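Local coordinates for vanadium-dependent haloperoxidase (Zobellia galactanivorans, PDB 4CIT), which probably oxidises iodide at the expense of hydrogen peroxide, using bound vanadate as its cofactor, at residues Ile65-Asn70 with Arg210-Asp215; Ala73-Ala78 with Asn92-Ile97; Ala78-Asn83 with Pro98-Thr103; His116-Lys121 with Gln158-Ile163. All blocks are in the same frame, centred on the assembly; numbering follows the deposited sequence.

Interaction 1 of 4, residues Ile65-Asn70 with Arg210-Asp215; sequences IFAYPN and RPFVLD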
loop_
_atom_site.group_PDB
_atom_site.type_symbol
_atom_site.label_atom_id
_atom_site.label_comp_id
_atom_site.label_asym_id
_atom_site.label_seq_id
_atom_site.Cartn_x
_atom_site.Cartn_y
_atom_site.Cartn_z
ATOM N N ILE A 65 6.521 -5.076 -0.120
ATOM C CA ILE A 65 7.024 -5.355 1.266
ATOM C C ILE A 65 5.890 -5.713 2.239
ATOM O O ILE A 65 6.035 -6.594 3.048
ATOM C CB ILE A 65 7.841 -4.160 1.762
ATOM C CG1 ILE A 65 9.115 -4.045 0.883
ATOM C CG2 ILE A 65 8.269 -4.402 3.209
ATOM C CD1 ILE A 65 9.911 -2.781 1.122
ATOM N N PHE A 66 4.725 -5.056 2.138
ATOM C CA PHE A 66 3.570 -5.378 2.963
ATOM C C PHE A 66 2.893 -6.681 2.558
ATOM O O PHE A 66 2.498 -7.426 3.424
ATOM C CB PHE A 66 2.526 -4.253 2.911
ATOM C CG PHE A 66 2.929 -3.050 3.682
ATOM C CD1 PHE A 66 3.235 -3.138 5.007
ATOM C CD2 PHE A 66 2.907 -1.813 3.083
ATOM C CE1 PHE A 66 3.582 -2.007 5.715
ATOM C CE2 PHE A 66 3.298 -0.678 3.753
ATOM C CZ PHE A 66 3.641 -0.778 5.087
ATOM N N ALA A 67 2.800 -6.977 1.264
ATOM C CA ALA A 67 1.993 -8.089 0.819
ATOM C C ALA A 67 2.499 -9.488 1.085
ATOM O O ALA A 67 1.762 -10.313 1.616
ATOM C CB ALA A 67 1.702 -7.984 -0.664
ATOM N N TYR A 68 3.752 -9.757 0.731
ATOM C CA TYR A 68 4.285 -11.082 0.848
ATOM C C TYR A 68 4.301 -11.646 2.302
ATOM O O TYR A 68 3.937 -12.801 2.518
ATOM C CB TYR A 68 5.668 -11.222 0.241
ATOM C CG TYR A 68 5.599 -11.332 -1.265
ATOM C CD1 TYR A 68 5.122 -12.510 -1.896
ATOM C CD2 TYR A 68 6.049 -10.317 -2.040
ATOM C CE1 TYR A 68 5.096 -12.630 -3.297
ATOM C CE2 TYR A 68 5.988 -10.387 -3.445
ATOM C CZ TYR A 68 5.541 -11.544 -4.070
ATOM O OH TYR A 68 5.538 -11.623 -5.420
ATOM N N PRO A 69 4.738 -10.868 3.279
ATOM C CA PRO A 69 4.733 -11.400 4.625
ATOM C C PRO A 69 3.310 -11.676 5.156
ATOM O O PRO A 69 3.091 -12.658 5.863
ATOM C CB PRO A 69 5.416 -10.312 5.413
ATOM C CG PRO A 69 6.311 -9.610 4.404
ATOM C CD PRO A 69 5.385 -9.520 3.240
ATOM N N ASN A 70 2.333 -10.852 4.803
ATOM C CA ASN A 70 0.972 -11.187 5.138
ATOM C C ASN A 70 0.495 -12.439 4.494
ATOM O O ASN A 70 -0.195 -13.262 5.159
ATOM C CB ASN A 70 0.024 -10.011 4.824
ATOM C CG ASN A 70 0.239 -8.863 5.756
ATOM O OD1 ASN A 70 0.505 -9.058 6.991
ATOM N ND2 ASN A 70 -0.063 -7.656 5.268
ATOM N N ARG A 210 5.281 -9.408 -11.454
ATOM C CA ARG A 210 4.150 -10.317 -11.417
ATOM C C ARG A 210 3.027 -9.832 -10.558
ATOM O O ARG A 210 3.201 -9.681 -9.345
ATOM C CB ARG A 210 4.635 -11.656 -10.881
ATOM C CG ARG A 210 3.569 -12.796 -10.946
ATOM C CD ARG A 210 4.010 -14.026 -10.236
ATOM N NE ARG A 210 4.331 -13.758 -8.823
ATOM C CZ ARG A 210 5.184 -14.434 -8.085
ATOM N NH1 ARG A 210 5.834 -15.471 -8.557
ATOM N NH2 ARG A 210 5.320 -14.124 -6.843
ATOM N N PRO A 211 1.836 -9.598 -11.125
ATOM C CA PRO A 211 0.746 -9.259 -10.221
ATOM C C PRO A 211 0.259 -10.448 -9.382
ATOM O O PRO A 211 0.475 -11.634 -9.751
ATOM C CB PRO A 211 -0.370 -8.824 -11.168
ATOM C CG PRO A 211 0.134 -8.915 -12.538
ATOM C CD PRO A 211 1.422 -9.698 -12.519
ATOM N N PHE A 212 -0.300 -10.186 -8.217
ATOM C CA PHE A 212 -0.902 -11.271 -7.403
ATOM C C PHE A 212 -2.178 -11.856 -7.937
ATOM O O PHE A 212 -2.365 -13.080 -7.919
ATOM C CB PHE A 212 -1.170 -10.729 -5.980
ATOM C CG PHE A 212 0.060 -10.525 -5.161
ATOM C CD1 PHE A 212 0.762 -11.607 -4.615
ATOM C CD2 PHE A 212 0.588 -9.262 -4.949
ATOM C CE1 PHE A 212 1.879 -11.380 -3.816
ATOM C CE2 PHE A 212 1.769 -9.050 -4.206
ATOM C CZ PHE A 212 2.363 -10.137 -3.564
ATOM N N VAL A 213 -3.108 -10.996 -8.379
ATOM C CA VAL A 213 -4.490 -11.399 -8.757
ATOM C C VAL A 213 -4.842 -11.033 -10.217
ATOM O O VAL A 213 -5.639 -11.704 -10.932
ATOM C CB VAL A 213 -5.518 -10.672 -7.823
ATOM C CG1 VAL A 213 -6.884 -11.255 -7.971
ATOM C CG2 VAL A 213 -5.108 -10.707 -6.346
ATOM N N LEU A 214 -4.274 -9.928 -10.706
ATOM C CA LEU A 214 -4.584 -9.460 -12.059
ATOM C C LEU A 214 -4.186 -10.504 -13.060
ATOM O O LEU A 214 -3.205 -11.240 -12.851
ATOM C CB LEU A 214 -3.842 -8.215 -12.444
ATOM C CG LEU A 214 -4.003 -7.018 -11.511
ATOM C CD1 LEU A 214 -3.154 -5.845 -11.990
ATOM C CD2 LEU A 214 -5.455 -6.692 -11.376
ATOM N N ASP A 215 -4.956 -10.564 -14.136
ATOM C CA ASP A 215 -4.557 -11.393 -15.286
ATOM C C ASP A 215 -3.372 -10.817 -16.042
ATOM O O ASP A 215 -2.545 -11.553 -16.627
ATOM C CB ASP A 215 -5.752 -11.568 -16.208
ATOM C CG ASP A 215 -6.895 -12.316 -15.537
ATOM O OD1 ASP A 215 -6.649 -13.337 -14.854
ATOM O OD2 ASP A 215 -8.065 -11.844 -15.684
HETATM O O HOH W 1 3.143 -11.636 -7.385
#
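The CA atoms of Ala-67 and Phe-212 mark the nearest backbone approach, 9.3 Å, where helix 59-80 of this mostly helical vanadium haloperoxidase passes the irregular loop 210-215. The helix is kinked at Pro-69, whose N makes no bond to the preceding turn. Phe-212 reaches across to the helix. Phe-212 CZ sits 3.5 Å from Tyr-68 CZ and lies over the middle of one face of the tyrosine ring; the two rings meet obliquely, their planes 56° apart. Phe-212 CZ also reaches Ala-67 CB at 3.7 Å, so the phenylalanine is wedged against two successive helix residues, and Val-319 and Ala-322 of helix 307-335 pack against it as well. The polar end of Tyr-68 lies beyond this apolar patch. Tyr-68 OH bonds to Asp-170 OD2, and Arg-210 NH2 adds a weak, bent bond to the same OH at 2.9 Å (127°). The arginine chain bends at chi3 (57°), and its NH1 bonds to Trp-166 O, with a cation-pi contact to the same tryptophan. A water donates to Tyr-68 OH at 3.1 Å and to Arg-210 O at 2.8 Å, and accepts from Arg-210 NE.

Interaction 2 of 4, residues Ala73-Ala78 with Asn92-Ile97; sequences AYEIVA and NGLTAI. With NA (sodium ion), chain G.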
loop_
_atom_site.group_PDB
_atom_site.type_symbol
_atom_site.label_atom_id
_atom_site.label_comp_id
_atom_site.label_asym_id
_atom_site.label_seq_id
_atom_site.Cartn_x
_atom_site.Cartn_y
_atom_site.Cartn_z
ATOM N N ALA A 73 1.836 -15.467 6.527
ATOM C CA ALA A 73 1.076 -15.654 7.752
ATOM C C ALA A 73 -0.320 -16.130 7.534
ATOM O O ALA A 73 -0.807 -17.067 8.217
ATOM C CB ALA A 73 1.046 -14.354 8.475
ATOM N N TYR A 74 -1.003 -15.543 6.551
ATOM C CA TYR A 74 -2.357 -15.954 6.219
ATOM C C TYR A 74 -2.411 -17.384 5.801
ATOM O O TYR A 74 -3.281 -18.172 6.242
ATOM C CB TYR A 74 -2.955 -15.061 5.077
ATOM C CG TYR A 74 -4.346 -15.551 4.702
ATOM C CD1 TYR A 74 -5.426 -15.222 5.485
ATOM C CD2 TYR A 74 -4.515 -16.445 3.616
ATOM C CE1 TYR A 74 -6.653 -15.796 5.282
ATOM C CE2 TYR A 74 -5.770 -16.995 3.361
ATOM C CZ TYR A 74 -6.849 -16.557 4.139
ATOM O OH TYR A 74 -8.105 -17.069 3.891
ATOM N N GLU A 75 -1.434 -17.829 4.997
ATOM C CA GLU A 75 -1.453 -19.258 4.649
ATOM C C GLU A 75 -1.388 -20.222 5.858
ATOM O O GLU A 75 -1.976 -21.313 5.864
ATOM C CB GLU A 75 -0.393 -19.636 3.616
ATOM C CG GLU A 75 -0.649 -19.029 2.246
ATOM C CD GLU A 75 -1.979 -19.582 1.637
ATOM O OE1 GLU A 75 -2.128 -20.820 1.334
ATOM O OE2 GLU A 75 -2.945 -18.838 1.640
ATOM N N ILE A 76 -0.620 -19.876 6.815
ATOM C CA ILE A 76 -0.548 -20.650 8.107
ATOM C C ILE A 76 -1.886 -20.740 8.797
ATOM O O ILE A 76 -2.383 -21.847 9.160
ATOM C CB ILE A 76 0.580 -20.174 8.997
ATOM C CG1 ILE A 76 1.931 -20.528 8.390
ATOM C CG2 ILE A 76 0.422 -20.838 10.395
ATOM C CD1 ILE A 76 3.104 -19.786 9.048
ATOM N N VAL A 77 -2.541 -19.593 8.902
ATOM C CA VAL A 77 -3.903 -19.554 9.380
ATOM C C VAL A 77 -4.871 -20.379 8.585
ATOM O O VAL A 77 -5.602 -21.206 9.172
ATOM C CB VAL A 77 -4.397 -18.118 9.516
ATOM C CG1 VAL A 77 -5.868 -18.073 9.863
ATOM C CG2 VAL A 77 -3.610 -17.437 10.558
ATOM N N ALA A 78 -4.881 -20.266 7.264
ATOM C CA ALA A 78 -5.764 -21.015 6.378
ATOM C C ALA A 78 -5.545 -22.570 6.479
ATOM O O ALA A 78 -6.487 -23.360 6.403
ATOM C CB ALA A 78 -5.600 -20.594 4.970
ATOM N N ASN A 92 -1.365 -15.603 -8.391
ATOM C CA ASN A 92 -0.540 -16.109 -9.492
ATOM C C ASN A 92 0.729 -16.832 -9.089
ATOM O O ASN A 92 1.553 -16.254 -8.441
ATOM C CB ASN A 92 -0.189 -14.897 -10.411
ATOM C CG ASN A 92 -1.481 -14.292 -11.094
ATOM O OD1 ASN A 92 -2.439 -15.040 -11.425
ATOM N ND2 ASN A 92 -1.463 -13.010 -11.362
ATOM N N GLY A 93 0.854 -18.105 -9.460
ATOM C CA GLY A 93 2.052 -18.908 -9.167
ATOM C C GLY A 93 2.109 -19.584 -7.748
ATOM O O GLY A 93 3.069 -20.230 -7.474
ATOM N N LEU A 94 1.191 -19.309 -6.871
ATOM C CA LEU A 94 1.296 -19.733 -5.494
ATOM C C LEU A 94 0.706 -21.137 -5.363
ATOM O O LEU A 94 -0.448 -21.407 -5.711
ATOM C CB LEU A 94 0.507 -18.824 -4.613
ATOM C CG LEU A 94 0.533 -19.226 -3.123
ATOM C CD1 LEU A 94 1.937 -19.263 -2.579
ATOM C CD2 LEU A 94 -0.380 -18.289 -2.335
ATOM N N THR A 95 1.576 -22.027 -4.893
ATOM C CA THR A 95 1.208 -23.396 -4.515
ATOM C C THR A 95 1.118 -23.647 -3.034
ATOM O O THR A 95 1.447 -22.801 -2.188
ATOM C CB THR A 95 2.223 -24.437 -5.085
ATOM O OG1 THR A 95 3.508 -24.209 -4.499
ATOM C CG2 THR A 95 2.253 -24.380 -6.648
ATOM N N ALA A 96 0.606 -24.821 -2.695
ATOM C CA ALA A 96 0.349 -25.113 -1.261
ATOM C C ALA A 96 1.587 -25.060 -0.366
ATOM O O ALA A 96 2.675 -25.629 -0.674
ATOM C CB ALA A 96 -0.430 -26.404 -1.114
ATOM N N ILE A 97 1.436 -24.421 0.798
ATOM C CA ILE A 97 2.510 -24.436 1.818
ATOM C C ILE A 97 2.637 -25.823 2.451
ATOM O O ILE A 97 1.687 -26.605 2.443
ATOM C CB ILE A 97 2.357 -23.406 2.939
ATOM C CG1 ILE A 97 1.040 -23.524 3.692
ATOM C CG2 ILE A 97 2.519 -21.927 2.397
ATOM C CD1 ILE A 97 1.072 -22.886 5.067
HETATM NA NA NA G . -8.686 -23.453 6.133
HETATM O O HOH W 2 -7.822 -24.354 3.530
HETATM O O HOH W 3 -8.715 -25.609 7.031
HETATM O O HOH W 4 -10.852 -24.049 5.321
#
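Ile-97 drives its CD1 methyl against the backbone of helix 59-80, 3.5 Å from Glu-75 O, and this is the tight part of a contact in which a loop folds back over the helix that precedes it. Ile-97 CD1 also lies 3.8 Å from Glu-75 CB, and Ile-97 CG2, the other branch, closes on that CB at 3.9 Å, so the isoleucine grips the root of the glutamate with both arms. With CG1 set between its backbone N and carbonyl carbon (chi1 57°), the longer arm can point at the helix. Ile-97 CD1 comes within 4.2 Å of Ile-76 CG1 too, the two side chains crossing nearly at right angles. An alanine in place of Ile-97 has neither branch, and would probably open a gap beside Glu-75 CB and leave Ile-76 CG1 without this neighbour.

Farther back along the loop the contact is loose. Leu-94 CD2 only grazes Glu-75 CD at 4.5 Å, and Thr-95 and Ala-96, between the two apolar residues, are exposed to solvent. The buried carboxylate of Glu-75 is satisfied by Ser-86 OG on OE1 and by the backbone N of Leu-87 on OE2, which should fix its rotation. One turn on, Ala-78 O binds the sodium ion at 2.2 Å, together with Asn-81 O, Tyr-84 O and three waters. Around the contact, Ile-97 also rests on Tyr-155, Val-159 and His-162 of helix 146-167, Ile-76 leans on Tyr-108 and Ala-115 of helix 108-123, and Val-77 packs on Ala-308 and Leu-311 of helix 307-335.

Interaction 3 of 4, residues Ala78-Asn83 with Pro98-Thr103; sequences AATNDN and PEPDTT. With NA (sodium ion), chain G.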
loop_
_atom_site.group_PDB
_atom_site.type_symbol
_atom_site.label_atom_id
_atom_site.label_comp_id
_atom_site.label_asym_id
_atom_site.label_seq_id
_atom_site.Cartn_x
_atom_site.Cartn_y
_atom_site.Cartn_z
ATOM N N ALA A 78 -4.881 -20.266 7.264
ATOM C CA ALA A 78 -5.764 -21.015 6.378
ATOM C C ALA A 78 -5.545 -22.570 6.479
ATOM O O ALA A 78 -6.487 -23.360 6.403
ATOM C CB ALA A 78 -5.600 -20.594 4.970
ATOM N N ALA A 79 -4.334 -22.938 6.713
ATOM C CA ALA A 79 -4.026 -24.358 6.729
ATOM C C ALA A 79 -4.597 -25.004 8.001
ATOM O O ALA A 79 -4.710 -26.260 8.104
ATOM C CB ALA A 79 -2.535 -24.526 6.699
ATOM N N THR A 80 -4.829 -24.190 9.014
ATOM C CA THR A 80 -5.136 -24.643 10.327
ATOM C C THR A 80 -6.442 -24.126 10.875
ATOM O O THR A 80 -6.740 -24.383 11.993
ATOM C CB THR A 80 -4.024 -24.269 11.307
ATOM O OG1 THR A 80 -3.778 -22.848 11.386
ATOM C CG2 THR A 80 -2.741 -24.981 10.907
ATOM N N ASN A 81 -7.188 -23.372 10.088
ATOM C CA ASN A 81 -8.480 -22.780 10.551
ATOM C C ASN A 81 -9.472 -23.048 9.445
ATOM O O ASN A 81 -9.281 -22.659 8.282
ATOM C CB ASN A 81 -8.285 -21.301 10.796
ATOM C CG ASN A 81 -9.524 -20.612 11.357
ATOM O OD1 ASN A 81 -10.615 -20.914 10.975
ATOM N ND2 ASN A 81 -9.306 -19.616 12.164
ATOM N N ASP A 82 -10.484 -23.871 9.763
ATOM C CA ASP A 82 -11.475 -24.239 8.781
ATOM C C ASP A 82 -12.411 -23.107 8.370
ATOM O O ASP A 82 -13.237 -23.355 7.488
ATOM C CB ASP A 82 -12.416 -25.365 9.356
ATOM C CG ASP A 82 -11.695 -26.628 9.577
ATOM O OD1 ASP A 82 -10.668 -26.848 8.891
ATOM O OD2 ASP A 82 -12.177 -27.399 10.411
ATOM N N ASN A 83 -12.306 -21.910 8.940
ATOM C CA ASN A 83 -13.080 -20.815 8.433
ATOM C C ASN A 83 -12.426 -20.007 7.256
ATOM O O ASN A 83 -13.065 -19.098 6.728
ATOM C CB ASN A 83 -13.387 -19.826 9.545
ATOM C CG ASN A 83 -14.098 -20.478 10.749
ATOM O OD1 ASN A 83 -13.543 -20.628 11.827
ATOM N ND2 ASN A 83 -15.242 -20.901 10.539
ATOM N N PRO A 98 3.800 -26.081 3.040
ATOM C CA PRO A 98 3.941 -27.298 3.787
ATOM C C PRO A 98 2.952 -27.320 4.922
ATOM O O PRO A 98 2.749 -26.292 5.544
ATOM C CB PRO A 98 5.379 -27.204 4.371
ATOM C CG PRO A 98 6.063 -26.165 3.600
ATOM C CD PRO A 98 5.057 -25.330 2.909
ATOM N N GLU A 99 2.395 -28.498 5.228
ATOM C CA GLU A 99 1.546 -28.699 6.414
ATOM C C GLU A 99 2.398 -28.859 7.681
ATOM O O GLU A 99 3.491 -29.302 7.582
ATOM C CB GLU A 99 0.712 -29.971 6.200
ATOM C CG GLU A 99 -0.365 -29.812 5.112
ATOM C CD GLU A 99 -1.602 -28.990 5.536
ATOM O OE1 GLU A 99 -1.765 -28.484 6.682
ATOM O OE2 GLU A 99 -2.458 -28.803 4.671
ATOM N N PRO A 100 1.855 -28.568 8.862
ATOM C CA PRO A 100 2.614 -28.735 10.058
ATOM C C PRO A 100 2.706 -30.234 10.410
ATOM O O PRO A 100 1.827 -31.042 10.030
ATOM C CB PRO A 100 1.803 -28.000 11.082
ATOM C CG PRO A 100 0.394 -27.964 10.603
ATOM C CD PRO A 100 0.536 -27.912 9.107
ATOM N N ASP A 101 3.742 -30.550 11.148
ATOM C CA ASP A 101 4.031 -31.951 11.567
ATOM C C ASP A 101 2.991 -32.334 12.589
ATOM O O ASP A 101 2.902 -31.689 13.662
ATOM C CB ASP A 101 5.453 -31.930 12.163
ATOM C CG ASP A 101 5.991 -33.294 12.560
ATOM O OD1 ASP A 101 5.161 -34.182 12.776
ATOM O OD2 ASP A 101 7.213 -33.366 12.840
ATOM N N THR A 102 2.150 -33.374 12.318
ATOM C CA THR A 102 1.118 -33.750 13.274
ATOM C C THR A 102 1.657 -34.292 14.599
ATOM O O THR A 102 0.886 -34.449 15.545
ATOM C CB THR A 102 0.176 -34.826 12.692
ATOM O OG1 THR A 102 0.954 -35.970 12.291
ATOM C CG2 THR A 102 -0.446 -34.328 11.502
ATOM N N THR A 103 2.937 -34.628 14.666
ATOM C CA THR A 103 3.518 -35.165 15.852
ATOM C C THR A 103 4.077 -34.134 16.815
ATOM O O THR A 103 4.573 -34.480 17.894
ATOM C CB THR A 103 4.651 -36.219 15.523
ATOM O OG1 THR A 103 5.801 -35.589 14.998
ATOM C CG2 THR A 103 4.146 -37.265 14.596
HETATM NA NA NA G . -8.686 -23.453 6.133
HETATM O O HOH W 5 -4.725 -27.760 6.026
HETATM O O HOH W 3 -8.715 -25.609 7.031
HETATM O O HOH W 4 -10.852 -24.049 5.321
HETATM O O HOH W 2 -7.822 -24.354 3.530
#
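Glu-99 bends at chi2 (-75°) and brings OE1 to 4.0 Å from both CB and O of Ala-79, a loose overlap at the surface with no direct hydrogen bond. A water links the two more closely: it stands 2.6 Å from Ala-79 O and 2.8 Å from Glu-99 OE2, placed to bridge them, although it has more acceptors around it than protons to give. The second touch is apolar, Thr-80 CG2 meeting Pro-100 CG at 4.3 Å. The hydroxyl of Thr-80 is occupied on its own helix, where OG1 bonds to Ile-76 O.

Each segment is shaped by an Asx turn. In the first, Asn-81 OD1 accepts from Asn-83 N at 2.8 Å, nearly straight (160°) and in the carbonyl plane. The turn lies at the site of the sodium ion, which is bound by Ala-78 O, Asn-81 O (2.4 Å), Tyr-84 O and three waters. One of these waters donates to Asp-82 OD1, so that carboxylate acts in the second shell of the ion. In the other segment, Asp-101 OD1 takes both the N and the OG1 of Thr-103, the latter at 2.7 Å, from the same face of the carboxylate plane, which probably limits its turning.

The contact thus joins the C-terminal end of helix 59-80 to the loop leading into helix 108-123. Thr-80 and Pro-100 both pack on Tyr-108 of that next helix, while Pro-100 and Pro-98 rest on helix 146-167, touching Tyr-155 and His-162 respectively.

Interaction 4 of 4, residues His116-Lys121 with Gln158-Ile163; sequences HMELSK and QVADHI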
loop_
_atom_site.group_PDB
_atom_site.type_symbol
_atom_site.label_atom_id
_atom_site.label_comp_id
_atom_site.label_asym_id
_atom_site.label_seq_id
_atom_site.Cartn_x
_atom_site.Cartn_y
_atom_site.Cartn_z
ATOM N N HIS A 116 5.969 -13.914 9.153
ATOM C CA HIS A 116 5.773 -12.490 8.795
ATOM C C HIS A 116 7.108 -11.715 9.037
ATOM O O HIS A 116 7.587 -10.983 8.167
ATOM C CB HIS A 116 4.635 -11.903 9.577
ATOM C CG HIS A 116 4.245 -10.559 9.122
ATOM N ND1 HIS A 116 4.981 -9.435 9.416
ATOM C CD2 HIS A 116 3.203 -10.147 8.342
ATOM C CE1 HIS A 116 4.436 -8.394 8.788
ATOM N NE2 HIS A 116 3.343 -8.800 8.163
ATOM N N MET A 117 7.705 -11.900 10.237
ATOM C CA MET A 117 8.922 -11.189 10.539
ATOM C C MET A 117 10.056 -11.606 9.651
ATOM O O MET A 117 10.847 -10.785 9.212
ATOM C CB MET A 117 9.303 -11.348 12.015
ATOM C CG MET A 117 8.328 -10.758 12.958
ATOM S SD MET A 117 8.791 -10.663 14.755
ATOM C CE MET A 117 8.846 -12.430 15.094
ATOM N N GLU A 118 10.185 -12.911 9.400
ATOM C CA GLU A 118 11.309 -13.366 8.590
ATOM C C GLU A 118 11.232 -12.810 7.148
ATOM O O GLU A 118 12.199 -12.296 6.612
ATOM C CB GLU A 118 11.253 -14.936 8.465
ATOM C CG GLU A 118 12.160 -15.567 7.420
ATOM C CD GLU A 118 13.640 -15.325 7.587
ATOM O OE1 GLU A 118 14.094 -14.905 8.644
ATOM O OE2 GLU A 118 14.363 -15.387 6.552
ATOM N N LEU A 119 10.032 -12.834 6.526
ATOM C CA LEU A 119 9.913 -12.278 5.172
ATOM C C LEU A 119 10.038 -10.772 5.159
ATOM O O LEU A 119 10.667 -10.227 4.241
ATOM C CB LEU A 119 8.622 -12.710 4.490
ATOM C CG LEU A 119 8.654 -14.198 4.262
ATOM C CD1 LEU A 119 7.399 -14.557 3.620
ATOM C CD2 LEU A 119 9.753 -14.640 3.319
ATOM N N SER A 120 9.487 -10.119 6.165
ATOM C CA SER A 120 9.647 -8.680 6.289
ATOM C C SER A 120 11.175 -8.299 6.321
ATOM O O SER A 120 11.605 -7.414 5.622
ATOM C CB SER A 120 8.983 -8.154 7.480
ATOM O OG SER A 120 7.585 -8.234 7.367
ATOM N N LYS A 121 11.953 -9.031 7.110
ATOM C CA LYS A 121 13.400 -8.878 7.217
ATOM C C LYS A 121 14.038 -9.054 5.874
ATOM O O LYS A 121 14.903 -8.246 5.516
ATOM C CB LYS A 121 13.976 -9.879 8.192
ATOM C CG LYS A 121 15.443 -9.791 8.539
ATOM C CD LYS A 121 15.955 -11.169 8.952
ATOM C CE LYS A 121 16.177 -12.026 7.708
ATOM N NZ LYS A 121 16.504 -13.443 8.100
ATOM N N GLN A 158 9.846 -22.694 7.842
ATOM C CA GLN A 158 9.625 -23.542 6.690
ATOM C C GLN A 158 8.650 -22.919 5.730
ATOM O O GLN A 158 8.855 -22.944 4.517
ATOM C CB GLN A 158 9.153 -24.953 7.124
ATOM C CG GLN A 158 9.022 -25.907 6.044
ATOM C CD GLN A 158 8.365 -27.212 6.534
ATOM O OE1 GLN A 158 7.754 -27.270 7.600
ATOM N NE2 GLN A 158 8.463 -28.224 5.722
ATOM N N VAL A 159 7.576 -22.389 6.260
ATOM C CA VAL A 159 6.581 -21.681 5.398
ATOM C C VAL A 159 7.246 -20.438 4.741
ATOM O O VAL A 159 7.009 -20.175 3.576
ATOM C CB VAL A 159 5.314 -21.357 6.160
ATOM C CG1 VAL A 159 4.393 -20.483 5.283
ATOM C CG2 VAL A 159 4.612 -22.662 6.614
ATOM N N ALA A 160 7.975 -19.621 5.483
ATOM C CA ALA A 160 8.642 -18.479 4.930
ATOM C C ALA A 160 9.560 -18.878 3.814
ATOM O O ALA A 160 9.657 -18.148 2.804
ATOM C CB ALA A 160 9.464 -17.735 6.009
ATOM N N ASP A 161 10.225 -20.058 3.888
ATOM C CA ASP A 161 11.069 -20.449 2.827
ATOM C C ASP A 161 10.234 -20.738 1.587
ATOM O O ASP A 161 10.692 -20.476 0.473
ATOM C CB ASP A 161 11.963 -21.688 3.110
ATOM C CG ASP A 161 13.093 -21.388 4.148
ATOM O OD1 ASP A 161 13.553 -20.183 4.336
ATOM O OD2 ASP A 161 13.496 -22.375 4.800
ATOM N N HIS A 162 9.069 -21.343 1.760
ATOM C CA HIS A 162 8.241 -21.688 0.628
ATOM C C HIS A 162 7.785 -20.411 -0.054
ATOM O O HIS A 162 7.823 -20.264 -1.316
ATOM C CB HIS A 162 7.112 -22.652 1.023
ATOM C CG HIS A 162 6.122 -22.921 -0.078
ATOM N ND1 HIS A 162 6.279 -23.965 -0.947
ATOM C CD2 HIS A 162 4.948 -22.317 -0.417
ATOM C CE1 HIS A 162 5.282 -23.979 -1.818
ATOM N NE2 HIS A 162 4.440 -22.992 -1.500
ATOM N N ILE A 163 7.230 -19.526 0.758
ATOM C CA ILE A 163 6.714 -18.286 0.232
ATOM C C ILE A 163 7.850 -17.437 -0.381
ATOM O O ILE A 163 7.675 -16.851 -1.491
ATOM C CB ILE A 163 5.969 -17.516 1.300
ATOM C CG1 ILE A 163 4.795 -18.388 1.782
ATOM C CG2 ILE A 163 5.633 -16.125 0.767
ATOM C CD1 ILE A 163 3.648 -18.548 0.816
#
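Glu-118 and Leu-119 of helix 108-123 meet Ala-160 and Ile-163 of helix 146-167 in a helix-helix packing of the all-alpha fold, the axes passing 9.3 Å apart at -41° and running in broadly the same direction. At the start of the first segment, His-116 turns away from this partner, its ND1 bonding to Ser-44 of helix 38-55. Met-117 packs on helix 128-144. Glu-118 contributes its aliphatic part: CG, anti to the backbone N (chi1 167°), lies 3.7 Å from Ala-160 CB. Its OE2 is salt-bridged to Arg-122, which also holds Asp-161 across the interface. Leu-119 carries the centre of the contact and packs on Ala-72 of helix 59-80 as well. Leu-119 CD2 reaches Ala-160 O at 3.5 Å, and Leu-119 CD1 meets Ile-163 CG2 at 3.7 Å, the side chains crossing at about a right angle. The small Ala-160 lets the backbones close in, with the Leu-119 and Ala-160 CA atoms 6.3 Å apart. Exchanging Leu-119 for an alanine is likely to leave a gap over Ala-160 CB and Ile-163 CG2 without its partner. Ser-120 folds back on its own helix: its OG and its N reach His-116 O from opposite faces of the carbonyl plane. Lys-121 NZ makes a second salt bridge to Glu-118, meeting Glu-118 OE1 on its syn side at 2.9 Å.

In the fold
Interactions 1, 2 and 3 follow one another down helix 59-80, and interaction 4 lies beside them on the next helix, 108-123, and on helix 146-167. Interactions 2 and 3 share Ala-78 and the sodium site, with centres about 11 Å apart. Asn-92 ties interaction 2 to interaction 1, its N lying 2.8 Å from Phe-212 O in a probable hydrogen bond. His-162 NE2 of interaction 4 meets Thr-95 O of interaction 2 at 3.1 Å, again in a probable hydrogen bond. Interactions 1 and 3 do not touch, their nearest atoms being about 9 Å apart. None of the four contains a residue of the vanadate pocket; helix 307-335, on which Phe-212 packs, also carries Lys-332 of that pocket.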